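Local coordinates for hypothetical protein TT1561 (Thermus thermophilus, PDB 1UF3), which is of unknown function but, as a calcium-binding member of the calcineurin-like metallophosphoesterase superfamily, probably hydrolyses phosphoester bonds, at residues A[184-189]-A[199-204]; A[153-158]-A[174-179]; A[105-110]-A[147-152]. One frame throughout, in Å; residues are numbered along the deposited sequence.

Contact 1 (A[184-189]-A[199-204]); sequences VLVAGK and SWVVVP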
loop_
_atom_site.group_PDB
_atom_site.type_symbol
_atom_site.label_atom_id
_atom_site.label_comp_id
_atom_site.label_asym_id
_atom_site.label_seq_id
_atom_site.Cartn_x
_atom_site.Cartn_y
_atom_site.Cartn_z
ATOM N N VAL A 184 -19.625 11.317 20.373
ATOM C CA VAL A 184 -20.418 10.511 21.289
ATOM C C VAL A 184 -21.363 9.730 20.383
ATOM O O VAL A 184 -22.106 10.320 19.575
ATOM C CB VAL A 184 -21.268 11.380 22.257
ATOM C CG1 VAL A 184 -22.095 10.471 23.208
ATOM C CG2 VAL A 184 -20.371 12.283 23.074
ATOM N N LEU A 185 -21.307 8.410 20.467
ATOM C CA LEU A 185 -22.199 7.575 19.665
ATOM C C LEU A 185 -23.260 6.974 20.604
ATOM O O LEU A 185 -22.930 6.475 21.687
ATOM C CB LEU A 185 -21.407 6.449 18.979
ATOM C CG LEU A 185 -20.705 6.796 17.658
ATOM C CD1 LEU A 185 -19.752 5.677 17.254
ATOM C CD2 LEU A 185 -21.751 6.990 16.563
ATOM N N VAL A 186 -24.530 7.034 20.218
ATOM C CA VAL A 186 -25.578 6.456 21.079
ATOM C C VAL A 186 -26.537 5.590 20.267
ATOM O O VAL A 186 -26.634 5.705 19.051
ATOM C CB VAL A 186 -26.402 7.564 21.836
ATOM C CG1 VAL A 186 -25.509 8.331 22.797
ATOM C CG2 VAL A 186 -27.065 8.510 20.826
ATOM N N ALA A 187 -27.235 4.700 20.947
ATOM C CA ALA A 187 -28.195 3.832 20.277
ATOM C C ALA A 187 -29.435 4.619 19.845
ATOM O O ALA A 187 -29.835 5.575 20.496
ATOM C CB ALA A 187 -28.616 2.694 21.223
ATOM N N GLY A 188 -30.044 4.213 18.745
ATOM C CA GLY A 188 -31.251 4.891 18.315
ATOM C C GLY A 188 -31.623 4.596 16.882
ATOM O O GLY A 188 -30.773 4.200 16.083
ATOM N N LYS A 189 -32.902 4.793 16.563
ATOM C CA LYS A 189 -33.412 4.568 15.210
ATOM C C LYS A 189 -33.452 5.908 14.490
ATOM O O LYS A 189 -33.773 6.930 15.092
ATOM C CB LYS A 189 -34.814 3.939 15.260
ATOM C CG LYS A 189 -34.823 2.509 15.807
ATOM C CD LYS A 189 -36.232 1.916 15.878
ATOM C CE LYS A 189 -37.062 2.578 16.970
ATOM N NZ LYS A 189 -38.472 2.115 16.921
ATOM N N SER A 199 -19.201 18.872 21.728
ATOM C CA SER A 199 -19.285 17.432 21.419
ATOM C C SER A 199 -20.249 17.090 20.293
ATOM O O SER A 199 -21.379 17.558 20.284
ATOM C CB SER A 199 -19.728 16.631 22.648
ATOM O OG SER A 199 -18.986 16.937 23.816
ATOM N N TRP A 200 -19.798 16.266 19.352
ATOM C CA TRP A 200 -20.612 15.816 18.234
ATOM C C TRP A 200 -21.331 14.532 18.685
ATOM O O TRP A 200 -20.695 13.507 18.946
ATOM C CB TRP A 200 -19.724 15.526 17.025
ATOM C CG TRP A 200 -20.449 15.113 15.757
ATOM C CD1 TRP A 200 -21.660 15.575 15.312
ATOM C CD2 TRP A 200 -19.954 14.243 14.722
ATOM N NE1 TRP A 200 -21.940 15.062 14.077
ATOM C CE2 TRP A 200 -20.913 14.241 13.685
ATOM C CE3 TRP A 200 -18.790 13.477 14.568
ATOM C CZ2 TRP A 200 -20.750 13.509 12.515
ATOM C CZ3 TRP A 200 -18.619 12.737 13.380
ATOM C CH2 TRP A 200 -19.592 12.761 12.377
ATOM N N VAL A 201 -22.651 14.595 18.812
ATOM C CA VAL A 201 -23.427 13.428 19.234
ATOM C C VAL A 201 -24.118 12.830 18.029
ATOM O O VAL A 201 -24.903 13.495 17.333
ATOM C CB VAL A 201 -24.468 13.789 20.287
ATOM C CG1 VAL A 201 -25.246 12.534 20.704
ATOM C CG2 VAL A 201 -23.794 14.418 21.472
ATOM N N VAL A 202 -23.816 11.562 17.789
ATOM C CA VAL A 202 -24.338 10.836 16.650
ATOM C C VAL A 202 -25.182 9.616 17.009
ATOM O O VAL A 202 -24.825 8.821 17.886
ATOM C CB VAL A 202 -23.176 10.338 15.731
ATOM C CG1 VAL A 202 -23.740 9.482 14.581
ATOM C CG2 VAL A 202 -22.362 11.549 15.188
ATOM N N VAL A 203 -26.316 9.506 16.324
ATOM C CA VAL A 203 -27.223 8.372 16.449
ATOM C C VAL A 203 -26.921 7.756 15.095
ATOM O O VAL A 203 -27.376 8.235 14.056
ATOM C CB VAL A 203 -28.704 8.849 16.559
ATOM C CG1 VAL A 203 -29.644 7.684 16.404
ATOM C CG2 VAL A 203 -28.923 9.517 17.915
ATOM N N PRO A 204 -26.093 6.707 15.079
ATOM C CA PRO A 204 -25.724 6.063 13.823
ATOM C C PRO A 204 -26.798 5.273 13.113
ATOM O O PRO A 204 -26.668 4.985 11.931
ATOM C CB PRO A 204 -24.533 5.203 14.229
ATOM C CG PRO A 204 -24.900 4.779 15.603
ATOM C CD PRO A 204 -25.394 6.080 16.216
#

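Contact 2 (A[153-158]-A[174-179]); sequences FLFHTM and HLIKTH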
loop_
_atom_site.group_PDB
_atom_site.type_symbol
_atom_site.label_atom_id
_atom_site.label_comp_id
_atom_site.label_asym_id
_atom_site.label_seq_id
_atom_site.Cartn_x
_atom_site.Cartn_y
_atom_site.Cartn_z
ATOM N N PHE A 153 -16.776 8.565 23.009
ATOM C CA PHE A 153 -17.591 7.832 23.969
ATOM C C PHE A 153 -18.656 6.996 23.286
ATOM O O PHE A 153 -19.225 7.405 22.287
ATOM C CB PHE A 153 -18.317 8.793 24.938
ATOM C CG PHE A 153 -17.436 9.429 25.993
ATOM C CD1 PHE A 153 -16.079 9.113 26.112
ATOM C CD2 PHE A 153 -17.981 10.329 26.887
ATOM C CE1 PHE A 153 -15.303 9.685 27.104
ATOM C CE2 PHE A 153 -17.204 10.910 27.891
ATOM C CZ PHE A 153 -15.869 10.589 27.999
ATOM N N LEU A 154 -18.931 5.826 23.848
ATOM C CA LEU A 154 -19.981 4.946 23.325
ATOM C C LEU A 154 -20.971 4.703 24.455
ATOM O O LEU A 154 -20.603 4.242 25.522
ATOM C CB LEU A 154 -19.411 3.601 22.850
ATOM C CG LEU A 154 -19.019 3.524 21.374
ATOM C CD1 LEU A 154 -17.744 4.342 21.148
ATOM C CD2 LEU A 154 -18.815 2.063 20.963
ATOM N N PHE A 155 -22.229 5.050 24.244
ATOM C CA PHE A 155 -23.247 4.825 25.277
ATOM C C PHE A 155 -24.462 4.225 24.597
ATOM O O PHE A 155 -24.684 4.406 23.390
ATOM C CB PHE A 155 -23.776 6.121 25.905
ATOM C CG PHE A 155 -22.771 6.930 26.629
ATOM C CD1 PHE A 155 -22.548 8.261 26.248
ATOM C CD2 PHE A 155 -22.152 6.435 27.765
ATOM C CE1 PHE A 155 -21.735 9.077 26.998
ATOM C CE2 PHE A 155 -21.337 7.236 28.517
ATOM C CZ PHE A 155 -21.127 8.577 28.136
ATOM N N HIS A 156 -25.270 3.527 25.377
ATOM C CA HIS A 156 -26.483 3.026 24.788
ATOM C C HIS A 156 -27.533 4.140 24.990
ATOM O O HIS A 156 -28.244 4.518 24.063
ATOM C CB HIS A 156 -26.951 1.756 25.463
ATOM C CG HIS A 156 -28.250 1.265 24.913
ATOM N ND1 HIS A 156 -29.468 1.719 25.376
ATOM C CD2 HIS A 156 -28.519 0.470 23.852
ATOM C CE1 HIS A 156 -30.432 1.221 24.618
ATOM N NE2 HIS A 156 -29.881 0.461 23.685
ATOM N N THR A 157 -27.573 4.665 26.206
ATOM C CA THR A 157 -28.494 5.698 26.645
ATOM C C THR A 157 -28.264 7.067 26.000
ATOM O O THR A 157 -27.164 7.609 26.051
ATOM C CB THR A 157 -28.392 5.812 28.166
ATOM O OG1 THR A 157 -28.765 4.553 28.739
ATOM C CG2 THR A 157 -29.292 6.926 28.718
HETATM N N MSE A 158 -29.307 7.618 25.385
HETATM C CA MSE A 158 -29.224 8.925 24.731
HETATM C C MSE A 158 -29.217 10.078 25.716
HETATM O O MSE A 158 -29.891 10.032 26.745
HETATM C CB MSE A 158 -30.415 9.141 23.811
HETATM C CG MSE A 158 -30.390 8.396 22.529
HETATM SE SE MSE A 158 -31.546 9.314 21.270
HETATM C CE MSE A 158 -30.684 11.035 21.294
ATOM N N HIS A 174 -24.881 15.498 31.054
ATOM C CA HIS A 174 -23.959 16.057 32.032
ATOM C C HIS A 174 -22.547 15.445 31.932
ATOM O O HIS A 174 -21.549 16.156 32.088
ATOM C CB HIS A 174 -24.544 15.881 33.439
ATOM C CG HIS A 174 -23.734 16.527 34.521
ATOM N ND1 HIS A 174 -22.977 15.803 35.419
ATOM C CD2 HIS A 174 -23.544 17.833 34.834
ATOM C CE1 HIS A 174 -22.353 16.635 36.238
ATOM N NE2 HIS A 174 -22.680 17.873 35.904
ATOM N N LEU A 175 -22.470 14.146 31.649
ATOM C CA LEU A 175 -21.181 13.451 31.505
ATOM C C LEU A 175 -20.526 13.965 30.230
ATOM O O LEU A 175 -19.321 14.162 30.159
ATOM C CB LEU A 175 -21.383 11.936 31.368
ATOM C CG LEU A 175 -22.070 11.114 32.463
ATOM C CD1 LEU A 175 -22.385 9.710 31.913
ATOM C CD2 LEU A 175 -21.184 11.029 33.703
ATOM N N ILE A 176 -21.330 14.159 29.198
ATOM C CA ILE A 176 -20.786 14.662 27.955
ATOM C C ILE A 176 -20.265 16.084 28.176
ATOM O O ILE A 176 -19.178 16.430 27.705
ATOM C CB ILE A 176 -21.841 14.626 26.854
ATOM C CG1 ILE A 176 -22.235 13.166 26.598
ATOM C CG2 ILE A 176 -21.310 15.295 25.600
ATOM C CD1 ILE A 176 -23.218 12.970 25.494
ATOM N N LYS A 177 -21.009 16.896 28.927
ATOM C CA LYS A 177 -20.577 18.268 29.176
ATOM C C LYS A 177 -19.315 18.313 30.038
ATOM O O LYS A 177 -18.475 19.195 29.878
ATOM C CB LYS A 177 -21.694 19.073 29.856
ATOM C CG LYS A 177 -22.858 19.431 28.934
ATOM C CD LYS A 177 -23.930 20.231 29.680
ATOM C CE LYS A 177 -25.112 20.539 28.775
ATOM N NZ LYS A 177 -25.957 21.647 29.321
ATOM N N THR A 178 -19.180 17.357 30.951
ATOM C CA THR A 178 -18.002 17.316 31.823
ATOM C C THR A 178 -16.727 16.840 31.097
ATOM O O THR A 178 -15.660 17.442 31.228
ATOM C CB THR A 178 -18.267 16.398 33.033
ATOM O OG1 THR A 178 -19.461 16.827 33.701
ATOM C CG2 THR A 178 -17.109 16.448 34.016
ATOM N N HIS A 179 -16.841 15.765 30.329
ATOM C CA HIS A 179 -15.690 15.207 29.615
ATOM C C HIS A 179 -15.377 15.844 28.268
ATOM O O HIS A 179 -14.289 15.647 27.715
ATOM C CB HIS A 179 -15.890 13.702 29.440
ATOM C CG HIS A 179 -15.490 12.905 30.642
ATOM N ND1 HIS A 179 -14.174 12.566 30.903
ATOM C CD2 HIS A 179 -16.208 12.490 31.712
ATOM C CE1 HIS A 179 -14.103 11.988 32.089
ATOM N NE2 HIS A 179 -15.321 11.932 32.601
#

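Contact 3 (A[105-110]-A[147-152]); sequences RGPYLV and KDYPKI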
loop_
_atom_site.group_PDB
_atom_site.type_symbol
_atom_site.label_atom_id
_atom_site.label_comp_id
_atom_site.label_asym_id
_atom_site.label_seq_id
_atom_site.Cartn_x
_atom_site.Cartn_y
_atom_site.Cartn_z
ATOM N N ARG A 105 -5.551 5.043 16.491
ATOM C CA ARG A 105 -4.592 5.966 15.907
ATOM C C ARG A 105 -5.273 7.301 15.548
ATOM O O ARG A 105 -6.351 7.332 14.934
ATOM C CB ARG A 105 -3.943 5.365 14.668
ATOM C CG ARG A 105 -2.716 6.151 14.287
ATOM C CD ARG A 105 -1.804 5.422 13.345
ATOM N NE ARG A 105 -0.722 6.317 12.955
ATOM C CZ ARG A 105 0.114 6.090 11.949
ATOM N NH1 ARG A 105 -0.002 4.981 11.219
ATOM N NH2 ARG A 105 1.053 6.980 11.671
ATOM N N GLY A 106 -4.636 8.392 15.948
ATOM C CA GLY A 106 -5.202 9.704 15.695
ATOM C C GLY A 106 -4.397 10.739 16.453
ATOM O O GLY A 106 -3.850 11.644 15.842
ATOM N N PRO A 107 -4.286 10.623 17.783
ATOM C CA PRO A 107 -4.896 9.549 18.576
ATOM C C PRO A 107 -6.300 9.863 19.099
ATOM O O PRO A 107 -6.711 11.028 19.146
ATOM C CB PRO A 107 -3.911 9.367 19.725
ATOM C CG PRO A 107 -3.416 10.777 19.954
ATOM C CD PRO A 107 -3.270 11.355 18.562
ATOM N N TYR A 108 -7.031 8.811 19.470
ATOM C CA TYR A 108 -8.359 8.961 20.063
ATOM C C TYR A 108 -8.445 8.021 21.247
ATOM O O TYR A 108 -8.023 6.883 21.165
ATOM C CB TYR A 108 -9.471 8.633 19.066
ATOM C CG TYR A 108 -9.504 9.568 17.888
ATOM C CD1 TYR A 108 -8.942 9.202 16.676
ATOM C CD2 TYR A 108 -10.081 10.842 17.990
ATOM C CE1 TYR A 108 -8.942 10.072 15.588
ATOM C CE2 TYR A 108 -10.095 11.705 16.903
ATOM C CZ TYR A 108 -9.523 11.313 15.709
ATOM O OH TYR A 108 -9.526 12.150 14.612
ATOM N N LEU A 109 -8.965 8.525 22.356
ATOM C CA LEU A 109 -9.153 7.741 23.562
ATOM C C LEU A 109 -10.632 7.289 23.484
ATOM O O LEU A 109 -11.556 8.115 23.617
ATOM C CB LEU A 109 -8.895 8.625 24.789
ATOM C CG LEU A 109 -9.121 8.026 26.186
ATOM C CD1 LEU A 109 -8.347 6.723 26.302
ATOM C CD2 LEU A 109 -8.676 9.008 27.265
ATOM N N VAL A 110 -10.842 5.996 23.215
ATOM C CA VAL A 110 -12.183 5.419 23.086
ATOM C C VAL A 110 -12.636 4.754 24.381
ATOM O O VAL A 110 -11.932 3.933 24.962
ATOM C CB VAL A 110 -12.227 4.405 21.937
ATOM C CG1 VAL A 110 -13.684 3.893 21.706
ATOM C CG2 VAL A 110 -11.683 5.043 20.673
ATOM N N LYS A 147 -3.849 12.214 29.840
ATOM C CA LYS A 147 -3.751 13.592 29.364
ATOM C C LYS A 147 -3.768 13.958 27.879
ATOM O O LYS A 147 -3.128 13.325 27.046
ATOM C CB LYS A 147 -2.499 14.237 29.997
ATOM C CG LYS A 147 -2.432 14.156 31.523
ATOM C CD LYS A 147 -3.736 14.650 32.149
ATOM C CE LYS A 147 -3.566 15.114 33.593
ATOM N NZ LYS A 147 -3.156 14.045 34.541
ATOM N N ASP A 148 -4.520 15.010 27.561
ATOM C CA ASP A 148 -4.582 15.561 26.208
ATOM C C ASP A 148 -5.036 14.676 25.061
ATOM O O ASP A 148 -4.501 14.784 23.950
ATOM C CB ASP A 148 -3.208 16.143 25.833
ATOM C CG ASP A 148 -2.618 16.989 26.948
ATOM O OD1 ASP A 148 -3.375 17.792 27.540
ATOM O OD2 ASP A 148 -1.402 16.846 27.237
ATOM N N TYR A 149 -6.012 13.810 25.289
ATOM C CA TYR A 149 -6.464 12.974 24.191
ATOM C C TYR A 149 -7.889 13.311 23.776
ATOM O O TYR A 149 -8.746 13.487 24.616
ATOM C CB TYR A 149 -6.438 11.486 24.580
ATOM C CG TYR A 149 -5.070 10.871 24.837
ATOM C CD1 TYR A 149 -4.571 10.736 26.127
ATOM C CD2 TYR A 149 -4.298 10.406 23.789
ATOM C CE1 TYR A 149 -3.342 10.148 26.364
ATOM C CE2 TYR A 149 -3.068 9.818 24.012
ATOM C CZ TYR A 149 -2.596 9.688 25.294
ATOM O OH TYR A 149 -1.381 9.068 25.496
ATOM N N PRO A 150 -8.140 13.458 22.471
ATOM C CA PRO A 150 -9.514 13.740 22.058
ATOM C C PRO A 150 -10.262 12.439 22.452
ATOM O O PRO A 150 -9.744 11.340 22.208
ATOM C CB PRO A 150 -9.402 13.860 20.544
ATOM C CG PRO A 150 -7.960 14.341 20.335
ATOM C CD PRO A 150 -7.190 13.567 21.342
ATOM N N LYS A 151 -11.452 12.549 23.047
ATOM C CA LYS A 151 -12.223 11.361 23.466
ATOM C C LYS A 151 -13.413 10.970 22.582
ATOM O O LYS A 151 -14.076 11.832 21.985
ATOM C CB LYS A 151 -12.731 11.543 24.898
ATOM C CG LYS A 151 -11.633 11.717 25.938
ATOM C CD LYS A 151 -12.209 12.152 27.279
ATOM C CE LYS A 151 -11.132 12.616 28.240
ATOM N NZ LYS A 151 -11.674 13.260 29.481
ATOM N N ILE A 152 -13.652 9.658 22.477
ATOM C CA ILE A 152 -14.782 9.104 21.716
ATOM C C ILE A 152 -15.522 8.214 22.719
ATOM O O ILE A 152 -14.947 7.258 23.255
ATOM C CB ILE A 152 -14.323 8.246 20.515
ATOM C CG1 ILE A 152 -13.608 9.127 19.478
ATOM C CG2 ILE A 152 -15.545 7.543 19.875
ATOM C CD1 ILE A 152 -13.239 8.433 18.172
#

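Contact 1 (A[184-189]-A[199-204])
V184 and L185 pair in parallel with V201 and V202, neighbouring strands in one of the two beta sheets of this calcineurin-type domain. Three backbone hydrogen bonds join them: V184 N to W200 O, V202 N to V184 O at 2.8 Å, and V186 N to V202 O. L185 and V202 lie side by side, with L185 CD2 3.7 Å from V202 CB. The torsion of V202 divides its work: CG1, opposite the backbone N (chi1 176°), touches L185 CD2, while CG2 sits 3.4 Å above the plane of the W200 indole, over its centre. L185, W200 and V202 all reach L215 of strand 211-216 in the other sheet. V184 CB lies 4.0 Å from V201 CG2 on the reverse face. Further on, V186 places CG2 in the crowded position between its backbone N and carbonyl carbon (chi1 -64°), from where it meets V203 CG2 at 3.6 Å. V203 CG1 rests against the G188 carbonyl. Beyond V203, P204 has no N-H to offer and sets CD 3.1 Å from V186 O; the same CD packs on L185 CD2 at 3.8 Å. A glycine here would remove the ring and would probably leave a gap beside L185 CD2 and the chain freer to turn. Across the paired strands the polar contacts are backbone ones and the side chains meet through hydrocarbon, so hydrogen bonding sets the register while branched aliphatic groups fill the space toward each face.

Contact 2 (A[153-158]-A[174-179])
F153 drives the CZ corner of its ring against H179, coming within 3.4 Å of CB and 3.5 Å of CG. The two rings form an offset edge-to-face pair in which the phenyl edge is turned toward the imidazole face, with centroids 5.4 Å apart and planes at 64°. Beside them F155 reaches the same helix at two points. Its CE1 edge meets I176 CG1 at 4.1 Å, close to the ring plane, as the two side chains slide past each other in opposite directions, and CZ touches L175 CD1. Two residues apart on the strand, F153 and F155 both point toward the helix, and in each CG stands opposite the carbonyl carbon (chi1 -74° and -63°), which sets the direction of the ring from CB.

The next shell fixes the helix end. H179 N bonds to L175 O at 3.0 Å, and this same oxygen lies in the plane of the imidazole at its edge. T178 grips H174 O twice, by its N and by OG1 at 2.7 Å, the two donors arriving from opposite faces of the carbonyl plane. H179 ND1 is hydrogen-bonded to K151 NZ, and its ring stacks on W144. L140 of helix 133-140 covers F155, L175 and H179.

Strand 153-155 and helix 174-179 run almost exactly antiparallel, as expected within the beta-alpha-beta crossover that continues into strand 183-186. Between the two segments the contact is made by aromatic and aliphatic carbon, while the bond from K151 adds a polar tie between the helix end and the start of the same strand. It satisfies the imidazole ND1, and the nearby ammonium would probably disfavour a second proton on H179.

Contact 3 (A[105-110]-A[147-152])
L109 and V110 run parallel to K151 and I152 in register, L109 N donating to P150 O at 2.9 Å and I152 N to L109 O at 2.8 Å, so that two strands begin side by side in a sheet of the calcineurin-like metallophosphoesterase sandwich. The first bond is nearly straight; in the second the donor is tilted 29° from the carbonyl plane of L109. P150, which has no N-H to offer, instead lays CD 3.4 Å from P107 O. I152 directs CG1 opposite its carbonyl carbon (chi1 -66°), and this brings CD1 obliquely to the Y108 side chain, 3.9 Å from CB. On the same face V110 and I152 lie side by side, whereas Y108 CD2 also meets P150 CB, the two side chains crossing at about a right angle. On the reverse face L109 CB packs against Y149 CB at 3.8 Å. A cis peptide bond precedes P107, whose CG comes to the edge of the Y149 ring at CD2, 4.0 Å away and near its plane. The extended K151 chain leads away from L109, its ammonium making a cation-pi contact with W144 besides its bond to H179. The loops before both strands also face a second subunit: D148 OD2 pairs in an intersubunit salt bridge with NE of R3 of that other chain, and R105 NH2 bonds to O of K147 of the same neighbouring subunit.

In the fold
Followed from the N terminus, the three contacts come in series, none nesting in or crossing another. Contact 3 closes the longest loop, 36 residues that include strand 130-132 and helix 133-140, and pairs strand 108-118 with strand 151-155. Contact 2 starts on that same strand and closes a 15-residue excursion by bringing back helix 170-179, whose H179 reaches K151 of contact 3. The chain then enters strand 183-186, which lies beside 151-155 through L185 bonds to F153 and F155. Contact 1 closes over nine residues, including strand 192-196. Together they set strands 108-118, 151-155, 183-186 and 199-203 in order across one sheet, with a helix on its face.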